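Local atomic coordinates of sugar isomerase (Sinorhizobium meliloti, PDB entry 3QC0), a protein that binds a zinc ion in a TIM barrel of the xylose isomerase-like family and probably interconverts sugars as an isomerase. Residues 188-191 with 192-195; 211-215 with 216-220; 260-263 with 264-268. All blocks are in the same frame, centred on the assembly; numbering follows the deposited sequence.

Contact 1: 188-191 with 192-195; sequences ANQI and ARAG
On one turn of the alpha-helix 187-196, in the xylose isomerase-like TIM barrel, Gln190 and Arg193 meet through their polar ends, an i to i+3 pair set over an ordinary helical backbone. OE1 of Gln190 accepts a hydrogen bond from NH1 of Arg193 at 2.9 Å, with an N-H...O angle of 161°. The oxygen approaches the edge of the guanidinium and lies close to its plane, whereas the amide itself stands almost perpendicular, the two planes being 89° apart. The side chains run alongside each other in the same direction, by different routes. Gln190 bends at chi2, which keeps its amide beside its own turn, and Arg193, stretched out from CG to NE with its CG trans to the backbone N (chi1 -179°), reaches back to it. The same oxygen also rests against the arginine chain, 3.3 Å from its CD. Underneath, the backbone follows the i to i+4 pattern: Arg193 N donates to Asn189 O at 2.9 Å and Ala194 N to Gln190 O at 2.8 Å.

Partners outside the turn hold both polar ends. Gln190 NE2 donates to Asp186, which also receives Asn189 ND2, while Arg193 NH2 forms salt bridges with Asp163 and Glu166 and its NH1 also reaches Gly159 O. The acidic partners balance the guanidinium charge and, with Gly159 O and Gln190 OE1, probably fix its rotation. Through Gln190, Arg193 and Ala194, which pack on Leu162, the turn leans on helix 158-168; Ile191, buried, faces helix 229-238 at Arg235 and Ile236.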
loop_
_atom_site.group_PDB
_atom_site.type_symbol
_atom_site.label_atom_id
_atom_site.label_comp_id
_atom_site.label_asym_id
_atom_site.label_seq_id
_atom_site.Cartn_x
_atom_site.Cartn_y
_atom_site.Cartn_z
ATOM N N ALA A 188 -6.393 -14.449 2.056
ATOM C CA ALA A 188 -7.195 -15.694 2.049
ATOM C C ALA A 188 -8.088 -15.807 3.270
ATOM O O ALA A 188 -9.275 -16.107 3.146
ATOM C CB ALA A 188 -6.287 -16.920 1.989
ATOM N N ASN A 189 -7.572 -15.546 4.450
ATOM C CA ASN A 189 -8.383 -15.646 5.666
ATOM C C ASN A 189 -9.468 -14.573 5.664
ATOM O O ASN A 189 -10.587 -14.829 6.093
ATOM C CB ASN A 189 -7.550 -15.455 6.925
ATOM C CG ASN A 189 -6.760 -16.705 7.328
ATOM O OD1 ASN A 189 -7.156 -17.855 7.022
ATOM N ND2 ASN A 189 -5.646 -16.483 8.042
ATOM N N GLN A 190 -9.172 -13.377 5.173
ATOM C CA GLN A 190 -10.170 -12.308 5.211
ATOM C C GLN A 190 -11.265 -12.507 4.176
ATOM O O GLN A 190 -12.439 -12.202 4.471
ATOM C CB GLN A 190 -9.500 -10.932 5.074
ATOM C CG GLN A 190 -8.541 -10.635 6.253
ATOM C CD GLN A 190 -9.220 -10.604 7.595
ATOM O OE1 GLN A 190 -10.393 -10.205 7.732
ATOM N NE2 GLN A 190 -8.500 -11.044 8.623
ATOM N N ILE A 191 -10.953 -13.101 3.016
ATOM C CA ILE A 191 -12.011 -13.476 2.060
ATOM C C ILE A 191 -12.930 -14.521 2.690
ATOM O O ILE A 191 -14.165 -14.417 2.590
ATOM C CB ILE A 191 -11.450 -13.974 0.744
ATOM C CG1 ILE A 191 -10.784 -12.827 -0.029
ATOM C CG2 ILE A 191 -12.545 -14.569 -0.170
ATOM C CD1 ILE A 191 -10.022 -13.273 -1.304
ATOM N N ALA A 192 -12.349 -15.534 3.319
ATOM C CA ALA A 192 -13.138 -16.581 3.993
ATOM C C ALA A 192 -13.999 -15.977 5.079
ATOM O O ALA A 192 -15.181 -16.315 5.203
ATOM C CB ALA A 192 -12.220 -17.662 4.548
ATOM N N ARG A 193 -13.437 -15.052 5.854
ATOM C CA ARG A 193 -14.158 -14.315 6.895
ATOM C C ARG A 193 -15.337 -13.521 6.325
ATOM O O ARG A 193 -16.461 -13.595 6.871
ATOM C CB ARG A 193 -13.223 -13.371 7.644
ATOM C CG ARG A 193 -13.868 -12.585 8.763
ATOM C CD ARG A 193 -12.869 -11.641 9.361
ATOM N NE ARG A 193 -13.475 -10.686 10.235
ATOM C CZ ARG A 193 -13.064 -9.449 10.466
ATOM N NH1 ARG A 193 -11.949 -8.988 9.901
ATOM N NH2 ARG A 193 -13.741 -8.696 11.315
ATOM N N ALA A 194 -15.109 -12.813 5.219
ATOM C CA ALA A 194 -16.148 -12.046 4.536
ATOM C C ALA A 194 -17.314 -12.961 4.153
ATOM O O ALA A 194 -18.492 -12.565 4.254
ATOM C CB ALA A 194 -15.599 -11.361 3.286
ATOM N N GLY A 195 -16.975 -14.153 3.673
ATOM C CA GLY A 195 -17.992 -15.117 3.254
ATOM C C GLY A 195 -18.813 -15.568 4.443
ATOM O O GLY A 195 -20.059 -15.680 4.347
#

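Contact 2: 211-215 with 216-220; sequences PTKDM and LTDRG
OD2 of Asp218 is gripped twice by a single residue, Lys213: its backbone N and its NZ each donate at 2.8 Å. The ammonium uses the syn lone pair and completes a salt bridge, while the amide arrives on the anti side, 23° out of the carboxylate plane. To bring NZ back to the oxygen its own backbone already binds, the lysine chain folds at chi3 and chi4 (-70° and -61°), so that its CE passes 3.3 Å from Asp218 OD2.

A second carboxylate oxygen organises the turn itself. Asp214 OD2 accepts from Leu216 N at 2.9 Å and from Thr217 N at 3.0 Å, the two amides coming from opposite faces of the carboxylate plane; Thr217 OG1 stands nearby at 3.2 Å in a weak, unsettled contact. Two waters bridge the limbs of the loop, one donating to Thr212 OG1 and Asp218 O, the other donating to Asp214 O and accepting from Asp218 N. Asp214 N, in contrast, is buried without a partner.

Thr212 and Met215, a selenomethionine here, pack against Met215 of the second subunit. The bond from Leu216 N, two residues on, closes an Asx turn, and the added bond from Thr217 N extends it to an Asx motif in the loop after strand 200-205; Arg219 of this loop hydrogen-bonds the zinc ligand Asp177.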
loop_
_atom_site.group_PDB
_atom_site.type_symbol
_atom_site.label_atom_id
_atom_site.label_comp_id
_atom_site.label_asym_id
_atom_site.label_seq_id
_atom_site.Cartn_x
_atom_site.Cartn_y
_atom_site.Cartn_z
ATOM N N PRO A 211 6.431 -2.654 -14.382
ATOM C CA PRO A 211 6.236 -1.690 -13.308
ATOM C C PRO A 211 4.855 -1.054 -13.381
ATOM O O PRO A 211 4.203 -1.080 -14.437
ATOM C CB PRO A 211 7.285 -0.625 -13.614
ATOM C CG PRO A 211 7.325 -0.638 -15.122
ATOM C CD PRO A 211 7.261 -2.082 -15.475
ATOM N N THR A 212 4.442 -0.498 -12.249
ATOM C CA THR A 212 3.305 0.415 -12.218
ATOM C C THR A 212 3.832 1.827 -12.350
ATOM O O THR A 212 4.752 2.240 -11.639
ATOM C CB THR A 212 2.433 0.203 -10.958
ATOM O OG1 THR A 212 1.758 -1.061 -11.066
ATOM C CG2 THR A 212 1.441 1.341 -10.750
ATOM N N LYS A 213 3.253 2.553 -13.306
ATOM C CA LYS A 213 3.817 3.821 -13.793
ATOM C C LYS A 213 3.119 5.076 -13.284
ATOM O O LYS A 213 3.565 6.210 -13.576
ATOM C CB LYS A 213 3.859 3.790 -15.328
ATOM C CG LYS A 213 4.640 2.572 -15.900
ATOM C CD LYS A 213 4.587 2.450 -17.463
ATOM C CE LYS A 213 3.157 2.051 -17.968
ATOM N NZ LYS A 213 2.656 0.700 -17.443
ATOM N N ASP A 214 2.058 4.887 -12.497
ATOM C CA ASP A 214 1.315 5.991 -11.942
ATOM C C ASP A 214 0.517 5.393 -10.785
ATOM O O ASP A 214 0.125 4.246 -10.867
ATOM C CB ASP A 214 0.352 6.592 -12.967
ATOM C CG ASP A 214 -0.295 7.878 -12.482
ATOM O OD1 ASP A 214 0.289 8.947 -12.711
ATOM O OD2 ASP A 214 -1.391 7.869 -11.891
HETATM N N MSE A 215 0.294 6.173 -9.747
HETATM C CA MSE A 215 -0.412 5.687 -8.568
HETATM C C MSE A 215 -1.888 5.531 -8.768
HETATM O O MSE A 215 -2.514 4.829 -7.985
HETATM C CB MSE A 215 -0.151 6.616 -7.414
HETATM C CG MSE A 215 1.299 6.504 -6.970
HETATM SE SE MSE A 215 1.882 7.836 -5.704
HETATM C CE MSE A 215 1.118 6.930 -4.269
ATOM N N LEU A 216 -2.449 6.191 -9.788
ATOM C CA LEU A 216 -3.899 6.193 -9.979
ATOM C C LEU A 216 -4.348 5.655 -11.315
ATOM O O LEU A 216 -5.324 4.874 -11.339
ATOM C CB LEU A 216 -4.461 7.618 -9.814
ATOM C CG LEU A 216 -5.986 7.685 -9.760
ATOM C CD1 LEU A 216 -6.521 7.070 -8.475
ATOM C CD2 LEU A 216 -6.448 9.129 -9.880
ATOM N N THR A 217 -3.667 6.052 -12.403
ATOM C CA THR A 217 -4.191 5.765 -13.736
ATOM C C THR A 217 -3.344 4.796 -14.560
ATOM O O THR A 217 -3.225 4.938 -15.801
ATOM C CB THR A 217 -4.388 7.081 -14.496
ATOM O OG1 THR A 217 -3.116 7.731 -14.619
ATOM C CG2 THR A 217 -5.415 7.990 -13.768
ATOM N N ASP A 218 -2.736 3.812 -13.894
ATOM C CA ASP A 218 -2.038 2.737 -14.595
ATOM C C ASP A 218 -2.419 1.341 -14.094
ATOM O O ASP A 218 -1.567 0.439 -13.964
ATOM C CB ASP A 218 -0.524 2.979 -14.539
ATOM C CG ASP A 218 0.244 2.143 -15.550
ATOM O OD1 ASP A 218 -0.244 2.005 -16.709
ATOM O OD2 ASP A 218 1.336 1.622 -15.195
ATOM N N ARG A 219 -3.704 1.141 -13.837
ATOM C CA ARG A 219 -4.218 -0.211 -13.659
ATOM C C ARG A 219 -4.046 -1.010 -14.944
ATOM O O ARG A 219 -4.132 -0.443 -16.057
ATOM C CB ARG A 219 -5.689 -0.247 -13.279
ATOM C CG ARG A 219 -6.057 0.475 -12.013
ATOM C CD ARG A 219 -7.447 0.071 -11.578
ATOM N NE ARG A 219 -7.853 0.672 -10.323
ATOM C CZ ARG A 219 -8.864 0.240 -9.576
ATOM N NH1 ARG A 219 -9.660 -0.738 -9.996
ATOM N NH2 ARG A 219 -9.113 0.827 -8.412
ATOM N N GLY A 220 -3.843 -2.312 -14.801
ATOM C CA GLY A 220 -3.655 -3.213 -15.933
ATOM C C GLY A 220 -4.921 -3.899 -16.371
ATOM O O GLY A 220 -5.854 -4.109 -15.574
HETATM O O HOH W 1 -0.780 -1.247 -11.964
HETATM O O HOH W 2 -2.390 3.035 -11.097
#

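Contact 3: 260-263 with 264-268; sequences ADEV and IATCV
Thr266 turns its hydroxyl back onto the helix it belongs to: OG1 donates to Glu262 O at 2.8 Å, four residues earlier. The rotamer accounts for it, since chi1 of -55° sets OG1 trans to the carbonyl carbon and beside the backbone N, on the side of the preceding turn. Glu262 O also accepts the regular bond from Thr266 N at 2.9 Å, so one carbonyl oxygen serves two donors of a single residue. They approach from opposite faces of the carbonyl plane, the hydroxyl being tilted 35° from it.

The side chain of Glu262 runs alongside Thr266 in the same direction but makes no polar bond with its hydroxyl. With chi1 at -167° and an extended course beyond CG, it comes no nearer to Thr266 OG1 than 4.1 Å, at CG, and its carboxylate forms a salt bridge with Arg258. On the buried side, Val263 holds CG1 trans to its backbone N, which brings that methyl to 4.3 Å from Cys267 SG in an apolar i to i+4 contact. Ile264 sets CG1 beside its backbone N, which brings CG1 to 3.4 Å from Ala260 O, the oxygen that accepts from Ile264 N. Ile264 also packs on Ile26 of helix 20-29, and both it and Cys267 meet Ile9 of strand 7-10.

The chemistry thus divides helix 260-274 between an apolar flank turned to the barrel and a more polar one, on which the threonine hydroxyl is satisfied within the helix by Glu262 O, while the Glu262 carboxylate is separately paired with Arg258.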
loop_
_atom_site.group_PDB
_atom_site.type_symbol
_atom_site.label_atom_id
_atom_site.label_comp_id
_atom_site.label_asym_id
_atom_site.label_seq_id
_atom_site.Cartn_x
_atom_site.Cartn_y
_atom_site.Cartn_z
ATOM N N ALA A 260 -13.117 2.232 -27.759
ATOM C CA ALA A 260 -13.904 1.579 -26.706
ATOM C C ALA A 260 -14.291 0.173 -27.117
ATOM O O ALA A 260 -14.290 -0.740 -26.335
ATOM C CB ALA A 260 -15.141 2.397 -26.345
ATOM N N ASP A 261 -14.618 -0.010 -28.391
ATOM C CA ASP A 261 -14.863 -1.315 -28.929
ATOM C C ASP A 261 -13.760 -2.353 -28.649
ATOM O O ASP A 261 -13.997 -3.488 -28.161
ATOM C CB ASP A 261 -14.980 -1.125 -30.478
ATOM C CG ASP A 261 -15.449 -2.309 -31.161
ATOM O OD1 ASP A 261 -15.908 -3.231 -30.516
ATOM O OD2 ASP A 261 -15.474 -2.275 -32.391
ATOM N N GLU A 262 -12.544 -1.959 -28.973
ATOM C CA GLU A 262 -11.403 -2.834 -28.748
ATOM C C GLU A 262 -11.207 -3.082 -27.248
ATOM O O GLU A 262 -10.885 -4.207 -26.834
ATOM C CB GLU A 262 -10.143 -2.235 -29.333
ATOM C CG GLU A 262 -9.018 -3.268 -29.392
ATOM C CD GLU A 262 -7.655 -2.658 -29.531
ATOM O OE1 GLU A 262 -7.541 -1.402 -29.586
ATOM O OE2 GLU A 262 -6.682 -3.449 -29.570
ATOM N N VAL A 263 -11.410 -2.046 -26.440
ATOM C CA VAL A 263 -11.200 -2.223 -24.978
ATOM C C VAL A 263 -12.160 -3.284 -24.455
ATOM O O VAL A 263 -11.750 -4.219 -23.784
ATOM C CB VAL A 263 -11.405 -0.933 -24.215
ATOM C CG1 VAL A 263 -11.214 -1.164 -22.697
ATOM C CG2 VAL A 263 -10.453 0.149 -24.704
ATOM N N ILE A 264 -13.446 -3.169 -24.809
ATOM C CA ILE A 264 -14.448 -4.091 -24.279
ATOM C C ILE A 264 -14.282 -5.509 -24.849
ATOM O O ILE A 264 -14.431 -6.512 -24.123
ATOM C CB ILE A 264 -15.888 -3.587 -24.507
ATOM C CG1 ILE A 264 -16.100 -2.240 -23.831
ATOM C CG2 ILE A 264 -16.882 -4.617 -24.009
ATOM C CD1 ILE A 264 -15.816 -2.219 -22.308
ATOM N N ALA A 265 -13.949 -5.596 -26.137
ATOM C CA ALA A 265 -13.569 -6.874 -26.720
ATOM C C ALA A 265 -12.437 -7.537 -25.947
ATOM O O ALA A 265 -12.512 -8.753 -25.660
ATOM C CB ALA A 265 -13.161 -6.698 -28.215
ATOM N N THR A 266 -11.410 -6.747 -25.597
ATOM C CA THR A 266 -10.250 -7.275 -24.857
ATOM C C THR A 266 -10.698 -7.663 -23.449
ATOM O O THR A 266 -10.309 -8.739 -22.970
ATOM C CB THR A 266 -9.099 -6.259 -24.842
ATOM O OG1 THR A 266 -8.774 -5.889 -26.212
ATOM C CG2 THR A 266 -7.853 -6.789 -24.092
ATOM N N CYS A 267 -11.542 -6.855 -22.791
ATOM C CA CYS A 267 -12.072 -7.275 -21.484
ATOM C C CYS A 267 -12.763 -8.614 -21.567
ATOM O O CYS A 267 -12.602 -9.430 -20.699
ATOM C CB CYS A 267 -13.050 -6.291 -20.834
ATOM S SG CYS A 267 -12.404 -4.690 -20.489
ATOM N N VAL A 268 -13.573 -8.858 -22.593
ATOM C CA VAL A 268 -14.252 -10.150 -22.672
ATOM C C VAL A 268 -13.258 -11.308 -22.878
ATOM O O VAL A 268 -13.397 -12.359 -22.266
ATOM C CB VAL A 268 -15.305 -10.170 -23.819
ATOM C CG1 VAL A 268 -15.784 -11.600 -24.090
ATOM C CG2 VAL A 268 -16.470 -9.236 -23.486
#

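Overall arrangement
The three contacts follow one another along the second half of a single eight-stranded parallel barrel. Contact 1, on helix 187-196, precedes strand 200-205; contact 2 occupies the loop after that strand; contact 3, on helix 260-274, comes after the last strand, 245-247. None touches another. The centres of contacts 1 and 3 lie 31 Å apart, while contacts 2 and 3 come closest, with nearest atoms about 8 Å apart. The helical pair belongs to the outer layer that packs around the strands, whereas the loop reaches both the zinc-site surroundings and the second subunit. Local side-chain bonding thus recurs in the helical scaffold and in a loop beside the zinc site alike.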